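Dally-like, isoform A (Drosophila melanogaster, PDB 6XTZ) binds Wnt and shields its palmitoleate lipid to enable signalling at a distance, probably as a GPI-anchored cell-surface proteoglycan of the glypican family. Local coordinates at residues I193-V198 against G285-V290; T200-Q205 against V531-A536. The protein carries 5 engineered substitutions. All coordinates share one frame; numbering follows the deposited sequence.

Interaction 1. Residues I193-V198 against G285-V290; sequences IKRSFV and GSFNIV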
ATOM      1  N   ILE A 193      22.940  -6.219   6.339  1.00 47.38           N
ATOM      2  CA  ILE A 193      22.814  -5.667   4.993  1.00 41.14           C
ATOM      3  C   ILE A 193      21.634  -6.300   4.266  1.00 45.73           C
ATOM      4  O   ILE A 193      20.842  -5.607   3.615  1.00 46.38           O
ATOM      5  CB  ILE A 193      24.127  -5.856   4.213  1.00 40.79           C
ATOM      6  CG1 ILE A 193      25.226  -4.954   4.783  1.00 40.62           C
ATOM      7  CG2 ILE A 193      23.920  -5.573   2.731  1.00 36.33           C
ATOM      8  CD1 ILE A 193      26.557  -5.101   4.080  1.00 42.71           C
ATOM      9  N   LYS A 194      21.494  -7.624   4.369  1.00 46.01           N
ATOM     10  CA  LYS A 194      20.401  -8.313   3.692  1.00 43.32           C
ATOM     11  C   LYS A 194      19.049  -7.833   4.205  1.00 45.73           C
ATOM     12  O   LYS A 194      18.150  -7.519   3.416  1.00 38.56           O
ATOM     13  CB  LYS A 194      20.550  -9.825   3.870  1.00 41.30           C
ATOM     14  CG  LYS A 194      19.425 -10.654   3.262  1.00 41.64           C
ATOM     15  CD  LYS A 194      18.438 -11.117   4.325  1.00 39.83           C
ATOM     16  CE  LYS A 194      17.416 -12.076   3.751  1.00 48.41           C
ATOM     17  NZ  LYS A 194      16.410 -12.480   4.776  1.00 52.28           N
ATOM     18  N   ARG A 195      18.888  -7.767   5.529  1.00 45.96           N
ATOM     19  CA  ARG A 195      17.639  -7.268   6.098  1.00 44.72           C
ATOM     20  C   ARG A 195      17.338  -5.857   5.614  1.00 45.25           C
ATOM     21  O   ARG A 195      16.186  -5.530   5.303  1.00 45.95           O
ATOM     22  CB  ARG A 195      17.704  -7.289   7.624  1.00 44.64           C
ATOM     23  CG  ARG A 195      17.727  -8.665   8.257  1.00 50.12           C
ATOM     24  CD  ARG A 195      18.061  -8.525   9.731  1.00 56.71           C
ATOM     25  NE  ARG A 195      17.864  -9.759  10.483  1.00 60.46           N
ATOM     26  CZ  ARG A 195      18.099  -9.874  11.785  1.00 59.79           C
ATOM     27  NH1 ARG A 195      18.538  -8.829  12.473  1.00 50.73           N
ATOM     28  NH2 ARG A 195      17.892 -11.030  12.402  1.00 67.61           N
ATOM     29  N   SER A 196      18.364  -5.005   5.544  1.00 45.07           N
ATOM     30  CA  SER A 196      18.154  -3.613   5.164  1.00 47.05           C
ATOM     31  C   SER A 196      17.686  -3.500   3.718  1.00 44.55           C
ATOM     32  O   SER A 196      16.750  -2.751   3.416  1.00 45.17           O
ATOM     33  CB  SER A 196      19.440  -2.816   5.379  1.00 47.21           C
ATOM     34  OG  SER A 196      19.215  -1.431   5.184  1.00 56.04           O
ATOM     35  N   PHE A 197      18.323  -4.242   2.810  1.00 43.08           N
ATOM     36  CA  PHE A 197      17.971  -4.137   1.397  1.00 39.77           C
ATOM     37  C   PHE A 197      16.617  -4.771   1.105  1.00 42.57           C
ATOM     38  O   PHE A 197      15.866  -4.277   0.254  1.00 42.81           O
ATOM     39  CB  PHE A 197      19.064  -4.770   0.537  1.00 38.19           C
ATOM     40  CG  PHE A 197      20.155  -3.814   0.154  1.00 44.28           C
ATOM     41  CD1 PHE A 197      21.203  -3.553   1.022  1.00 42.73           C
ATOM     42  CD2 PHE A 197      20.128  -3.170  -1.072  1.00 42.67           C
ATOM     43  CE1 PHE A 197      22.206  -2.668   0.672  1.00 38.55           C
ATOM     44  CE2 PHE A 197      21.129  -2.285  -1.428  1.00 39.53           C
ATOM     45  CZ  PHE A 197      22.168  -2.034  -0.555  1.00 39.80           C
ATOM     46  N   VAL A 198      16.284  -5.867   1.791  1.00 44.54           N
ATOM     47  CA  VAL A 198      14.974  -6.481   1.601  1.00 44.11           C
ATOM     48  C   VAL A 198      13.877  -5.556   2.111  1.00 41.00           C
ATOM     49  O   VAL A 198      12.862  -5.342   1.441  1.00 41.48           O
ATOM     50  CB  VAL A 198      14.917  -7.859   2.285  1.00 40.81           C
ATOM     51  CG1 VAL A 198      13.507  -8.424   2.215  1.00 36.89           C
ATOM     52  CG2 VAL A 198      15.900  -8.814   1.632  1.00 40.90           C
ATOM     53  N   GLY A 285      14.976   2.638  12.034  1.00 52.61           N
ATOM     54  CA  GLY A 285      15.700   2.151  13.190  1.00 48.88           C
ATOM     55  C   GLY A 285      16.727   1.085  12.871  1.00 48.04           C
ATOM     56  O   GLY A 285      17.753   1.370  12.246  1.00 50.84           O
ATOM     57  N   SER A 286      16.442  -0.156  13.279  1.00 50.55           N
ATOM     58  CA  SER A 286      17.447  -1.216  13.233  1.00 51.86           C
ATOM     59  C   SER A 286      17.897  -1.510  11.807  1.00 52.22           C
ATOM     60  O   SER A 286      19.089  -1.724  11.557  1.00 45.04           O
ATOM     61  CB  SER A 286      16.897  -2.485  13.883  1.00 52.93           C
ATOM     62  OG  SER A 286      16.287  -2.195  15.127  1.00 59.87           O
ATOM     63  N   PHE A 287      16.964  -1.533  10.861  1.00 49.73           N
ATOM     64  CA  PHE A 287      17.276  -1.921   9.493  1.00 43.97           C
ATOM     65  C   PHE A 287      17.765  -0.755   8.644  1.00 45.65           C
ATOM     66  O   PHE A 287      17.917  -0.913   7.429  1.00 50.12           O
ATOM     67  CB  PHE A 287      16.057  -2.568   8.832  1.00 42.87           C
ATOM     68  CG  PHE A 287      15.717  -3.933   9.373  1.00 43.48           C
ATOM     69  CD1 PHE A 287      16.483  -4.517  10.370  1.00 44.32           C
ATOM     70  CD2 PHE A 287      14.635  -4.636   8.870  1.00 42.95           C
ATOM     71  CE1 PHE A 287      16.168  -5.771  10.862  1.00 45.80           C
ATOM     72  CE2 PHE A 287      14.316  -5.888   9.356  1.00 46.23           C
ATOM     73  CZ  PHE A 287      15.082  -6.457  10.353  1.00 48.29           C
ATOM     74  N   ASN A 288      18.010   0.404   9.250  1.00 42.41           N
ATOM     75  CA  ASN A 288      18.472   1.558   8.491  1.00 48.12           C
ATOM     76  C   ASN A 288      19.838   1.270   7.878  1.00 50.77           C
ATOM     77  O   ASN A 288      20.762   0.829   8.567  1.00 49.51           O
ATOM     78  CB  ASN A 288      18.536   2.790   9.392  1.00 55.64           C
ATOM     79  CG  ASN A 288      18.648   4.082   8.606  1.00 60.99           C
ATOM     80  OD1 ASN A 288      19.473   4.203   7.701  1.00 63.04           O
ATOM     81  ND2 ASN A 288      17.806   5.052   8.942  1.00 59.15           N
ATOM     82  N   ILE A 289      19.959   1.524   6.573  1.00 54.90           N
ATOM     83  CA  ILE A 289      21.199   1.226   5.868  1.00 54.93           C
ATOM     84  C   ILE A 289      22.344   2.109   6.344  1.00 56.44           C
ATOM     85  O   ILE A 289      23.515   1.770   6.135  1.00 54.15           O
ATOM     86  CB  ILE A 289      20.985   1.359   4.348  1.00 52.34           C
ATOM     87  CG1 ILE A 289      22.103   0.649   3.582  1.00 57.28           C
ATOM     88  CG2 ILE A 289      20.903   2.824   3.941  1.00 50.21           C
ATOM     89  CD1 ILE A 289      22.253  -0.812   3.936  1.00 61.78           C
ATOM     90  N   VAL A 290      22.041   3.236   6.991  1.00 59.75           N
ATOM     91  CA  VAL A 290      23.096   4.083   7.533  1.00 63.65           C
ATOM     92  C   VAL A 290      23.694   3.456   8.787  1.00 66.09           C
ATOM     93  O   VAL A 290      24.878   3.658   9.089  1.00 64.25           O
ATOM     94  CB  VAL A 290      22.550   5.498   7.803  1.00 68.93           C
ATOM     95  CG1 VAL A 290      23.653   6.424   8.288  1.00 75.52           C
ATOM     96  CG2 VAL A 290      21.902   6.061   6.549  1.00 69.36           C
TER
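Arg195 lies across the ring of Phe287 with the carbon part of its side chain. Arg195 CB sits over the centre of one face of the Phe287 ring, 3.8 Å from the centroid and 10° off the ring normal, a CH-pi contact. Arg195 CG lies 4.0 Å from Phe287 CZ, and CD makes the closest approach of the pair, 3.5 Å from Phe287 CE1. From CG to NE the chain is extended, which carries the guanidinium past the ring with NH1 still near Phe287 CE1, its plane turned 37° from that of the phenyl group.

One residue on, Ser196 has OG anti to its own nitrogen (chi1 -172°) and gives its proton to the carbonyl O of Phe287 at 2.6 Å. Ile289 CD1 packs beside the same hydroxyl and also reaches Phe197 CE1 at 3.8 Å. The loop itself is braced by a type I turn from Gly285 to Asn288 and by Asn288 OD1, which accepts a capping bond from Val290 N at the turn into the next helix.

Ile289 and Val290 line the pocket of the bound O-palmitoleoyl serine. Helix 185-216 thus holds the connection between helices 263-283 and 290-293, while Phe197 packs against helices 51-110, 118-134 and 139-158.

Interaction 2. Residues T200-Q205 against V531-A536; sequences TRTYGQ and VHLRNA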
ATOM      1  N   THR A 200      14.059  -2.305   2.488  1.00 41.11           N
ATOM      2  CA  THR A 200      14.018  -1.077   1.700  1.00 39.86           C
ATOM      3  C   THR A 200      13.296  -1.297   0.376  1.00 41.91           C
ATOM      4  O   THR A 200      12.435  -0.499  -0.014  1.00 40.96           O
ATOM      5  CB  THR A 200      15.435  -0.557   1.459  1.00 42.47           C
ATOM      6  OG1 THR A 200      16.101  -0.382   2.716  1.00 42.75           O
ATOM      7  CG2 THR A 200      15.396   0.774   0.722  1.00 29.14           C
ATOM      8  N   ARG A 201      13.634  -2.377  -0.330  1.00 41.37           N
ATOM      9  CA  ARG A 201      12.987  -2.658  -1.608  1.00 39.67           C
ATOM     10  C   ARG A 201      11.508  -2.971  -1.421  1.00 38.95           C
ATOM     11  O   ARG A 201      10.657  -2.441  -2.143  1.00 38.57           O
ATOM     12  CB  ARG A 201      13.694  -3.813  -2.315  1.00 40.76           C
ATOM     13  CG  ARG A 201      12.873  -4.417  -3.439  1.00 47.73           C
ATOM     14  CD  ARG A 201      13.658  -5.438  -4.243  1.00 44.73           C
ATOM     15  NE  ARG A 201      12.788  -6.166  -5.163  1.00 53.65           N
ATOM     16  CZ  ARG A 201      12.396  -5.708  -6.348  1.00 48.94           C
ATOM     17  NH1 ARG A 201      12.793  -4.514  -6.769  1.00 45.60           N
ATOM     18  NH2 ARG A 201      11.602  -6.444  -7.114  1.00 47.28           N
ATOM     19  N   THR A 202      11.185  -3.829  -0.449  1.00 36.20           N
ATOM     20  CA  THR A 202       9.794  -4.220  -0.235  1.00 38.02           C
ATOM     21  C   THR A 202       8.931  -3.020   0.138  1.00 40.38           C
ATOM     22  O   THR A 202       7.768  -2.930  -0.273  1.00 46.54           O
ATOM     23  CB  THR A 202       9.717  -5.298   0.845  1.00 38.51           C
ATOM     24  OG1 THR A 202      10.565  -6.397   0.484  1.00 40.45           O
ATOM     25  CG2 THR A 202       8.288  -5.802   1.007  1.00 32.40           C
ATOM     26  N   TYR A 203       9.488  -2.084   0.908  1.00 37.39           N
ATOM     27  CA  TYR A 203       8.748  -0.890   1.304  1.00 36.71           C
ATOM     28  C   TYR A 203       8.271  -0.113   0.080  1.00 41.28           C
ATOM     29  O   TYR A 203       7.093   0.248  -0.025  1.00 36.07           O
ATOM     30  CB  TYR A 203       9.637  -0.018   2.190  1.00 37.93           C
ATOM     31  CG  TYR A 203       8.936   1.104   2.922  1.00 34.25           C
ATOM     32  CD1 TYR A 203       8.077   0.840   3.979  1.00 33.28           C
ATOM     33  CD2 TYR A 203       9.165   2.431   2.579  1.00 37.30           C
ATOM     34  CE1 TYR A 203       7.449   1.865   4.660  1.00 35.83           C
ATOM     35  CE2 TYR A 203       8.542   3.462   3.253  1.00 37.01           C
ATOM     36  CZ  TYR A 203       7.684   3.173   4.293  1.00 39.02           C
ATOM     37  OH  TYR A 203       7.061   4.195   4.970  1.00 46.97           O
ATOM     38  N   GLY A 204       9.178   0.143  -0.867  1.00 37.70           N
ATOM     39  CA  GLY A 204       8.794   0.836  -2.083  1.00 35.87           C
ATOM     40  C   GLY A 204       7.986  -0.005  -3.046  1.00 40.51           C
ATOM     41  O   GLY A 204       7.105   0.517  -3.738  1.00 43.79           O
ATOM     42  N   GLN A 205       8.265  -1.307  -3.116  1.00 35.41           N
ATOM     43  CA  GLN A 205       7.524  -2.159  -4.042  1.00 36.61           C
ATOM     44  C   GLN A 205       6.086  -2.368  -3.576  1.00 42.30           C
ATOM     45  O   GLN A 205       5.153  -2.345  -4.388  1.00 39.81           O
ATOM     46  CB  GLN A 205       8.227  -3.506  -4.212  1.00 34.51           C
ATOM     47  CG  GLN A 205       9.550  -3.423  -4.952  1.00 47.11           C
ATOM     48  CD  GLN A 205       9.396  -2.930  -6.374  1.00 58.01           C
ATOM     49  OE1 GLN A 205       8.380  -3.179  -7.024  1.00 62.79           O
ATOM     50  NE2 GLN A 205      10.403  -2.216  -6.864  1.00 59.02           N
ATOM     51  N   VAL A 531       2.332 -10.100   2.696  1.00 36.76           N
ATOM     52  CA  VAL A 531       3.221 -11.187   3.091  1.00 40.85           C
ATOM     53  C   VAL A 531       4.677 -10.751   2.989  1.00 39.11           C
ATOM     54  O   VAL A 531       5.496 -11.065   3.862  1.00 49.49           O
ATOM     55  CB  VAL A 531       2.938 -12.441   2.241  1.00 42.10           C
ATOM     56  CG1 VAL A 531       3.951 -13.536   2.548  1.00 41.69           C
ATOM     57  CG2 VAL A 531       1.524 -12.938   2.490  1.00 39.24           C
ATOM     58  N   HIS A 532       5.023 -10.013   1.932  1.00 38.83           N
ATOM     59  CA  HIS A 532       6.399  -9.551   1.777  1.00 37.53           C
ATOM     60  C   HIS A 532       6.761  -8.521   2.841  1.00 38.27           C
ATOM     61  O   HIS A 532       7.886  -8.520   3.351  1.00 43.16           O
ATOM     62  CB  HIS A 532       6.606  -8.978   0.377  1.00 41.00           C
ATOM     63  CG  HIS A 532       6.414  -9.979  -0.719  1.00 56.95           C
ATOM     64  ND1 HIS A 532       6.390  -9.629  -2.051  1.00 60.65           N
ATOM     65  CD2 HIS A 532       6.235 -11.321  -0.679  1.00 61.52           C
ATOM     66  CE1 HIS A 532       6.205 -10.712  -2.785  1.00 61.11           C
ATOM     67  NE2 HIS A 532       6.107 -11.751  -1.977  1.00 61.06           N
ATOM     68  N   LEU A 533       5.818  -7.643   3.192  1.00 37.62           N
ATOM     69  CA  LEU A 533       6.081  -6.665   4.244  1.00 40.90           C
ATOM     70  C   LEU A 533       6.294  -7.343   5.592  1.00 41.40           C
ATOM     71  O   LEU A 533       7.189  -6.956   6.353  1.00 43.91           O
ATOM     72  CB  LEU A 533       4.932  -5.660   4.326  1.00 40.49           C
ATOM     73  CG  LEU A 533       4.818  -4.656   3.180  1.00 36.82           C
ATOM     74  CD1 LEU A 533       3.543  -3.844   3.318  1.00 37.47           C
ATOM     75  CD2 LEU A 533       6.034  -3.743   3.146  1.00 35.73           C
ATOM     76  N   ARG A 534       5.481  -8.354   5.908  1.00 41.06           N
ATOM     77  CA  ARG A 534       5.645  -9.060   7.177  1.00 41.60           C
ATOM     78  C   ARG A 534       6.961  -9.827   7.216  1.00 41.27           C
ATOM     79  O   ARG A 534       7.658  -9.822   8.237  1.00 45.61           O
ATOM     80  CB  ARG A 534       4.467 -10.004   7.414  1.00 47.99           C
ATOM     81  CG  ARG A 534       3.149  -9.296   7.675  1.00 55.09           C
ATOM     82  CD  ARG A 534       2.024 -10.288   7.917  1.00 56.55           C
ATOM     83  NE  ARG A 534       0.744  -9.619   8.125  1.00 62.77           N
ATOM     84  CZ  ARG A 534      -0.409 -10.253   8.309  1.00 70.34           C
ATOM     85  NH1 ARG A 534      -0.445 -11.578   8.311  1.00 74.39           N
ATOM     86  NH2 ARG A 534      -1.528  -9.562   8.488  1.00 70.47           N
ATOM     87  N   ASN A 535       7.313 -10.496   6.115  1.00 42.31           N
ATOM     88  CA  ASN A 535       8.601 -11.180   6.051  1.00 46.44           C
ATOM     89  C   ASN A 535       9.752 -10.190   6.169  1.00 46.73           C
ATOM     90  O   ASN A 535      10.737 -10.455   6.868  1.00 49.58           O
ATOM     91  CB  ASN A 535       8.710 -11.977   4.751  1.00 47.68           C
ATOM     92  CG  ASN A 535       7.807 -13.195   4.735  1.00 51.34           C
ATOM     93  OD1 ASN A 535       7.523 -13.784   5.777  1.00 51.11           O
ATOM     94  ND2 ASN A 535       7.355 -13.581   3.548  1.00 54.06           N
ATOM     95  N   ALA A 536       9.642  -9.040   5.497  1.00 43.86           N
ATOM     96  CA  ALA A 536      10.698  -8.038   5.568  1.00 39.80           C
ATOM     97  C   ALA A 536      10.832  -7.462   6.971  1.00 42.99           C
ATOM     98  O   ALA A 536      11.942  -7.118   7.396  1.00 44.61           O
ATOM     99  CB  ALA A 536      10.431  -6.920   4.559  1.00 33.69           C
TER
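Thr202 is the knuckle of this helix pair: it points at helix 531-536 and meets three of its residues, His532, Leu533 and Ala536. Its conformation sorts the two branches. With chi1 at -55°, OG1 lies beside the backbone nitrogen and CG2 stands anti to that nitrogen, so the methyl and the hydroxyl take different neighbours.

The methyl does most of the touching. Thr202 CG2 approaches His532 at its backbone and at the root of its side chain, 3.6 Å from His532 CB, and comes within 3.7 Å of Leu533 CD2. Thr202 OG1 is committed within its own helix, hydrogen-bonded to the carbonyl of Val198 one turn earlier; that bond satisfies the hydroxyl while its flank rests 4.1 Å from Ala536 CB. No hydrogen bond joins the two segments; the contact is van der Waals packing.

In Leu533 a chi1 of -71° sets CG beside the backbone nitrogen, and CD2 comes against the methyl of Thr202 and to 4.3 Å from Tyr203 CA. His532 behaves differently. Its CB faces the other helix, but the imidazole leads away, and ND1 makes a weak hydrogen bond to a glycerol molecule, probably from the crystallisation liquor. Ala536 puts its CB against the hydroxyl side of Thr202; the backbones come nearest at Thr202 and Leu533.

The Tyr203 side chain leaves the contact and touches helices 263-283 and 441-455, and its ring meets Phe87 edge to face.

The segment axes approach to 9.4 Å, with 154° between their N-to-C directions. Nearly antiparallel packing through Thr202, Leu533 and Ala536 belongs here to the elongated all-helical core of a glypican, joining its C-terminal helix 513-538 to the central helix 185-216.

In the fold
After several earlier helices, among them the long helix 51-110, the chain enters helix 185-216, which supplies one side of both contacts: 193-198 for interaction 1, then 200-205 for interaction 2. Interaction 1 closes after a further 86 residues, mostly helical, when the chain returns at 285-290. Interaction 2 closes much later, at 531-536, beyond the unmodelled stretch 324-437. The segments alternate along the chain, so the two closures cross. Their centres lie about 12 Å apart, and they touch directly: Phe287 CE2 packs 3.3 Å from Ala536 O. Helix 185-216 thereby ties the loop bordering the lipid pocket and the C-terminal helix 513-538 into one helical body.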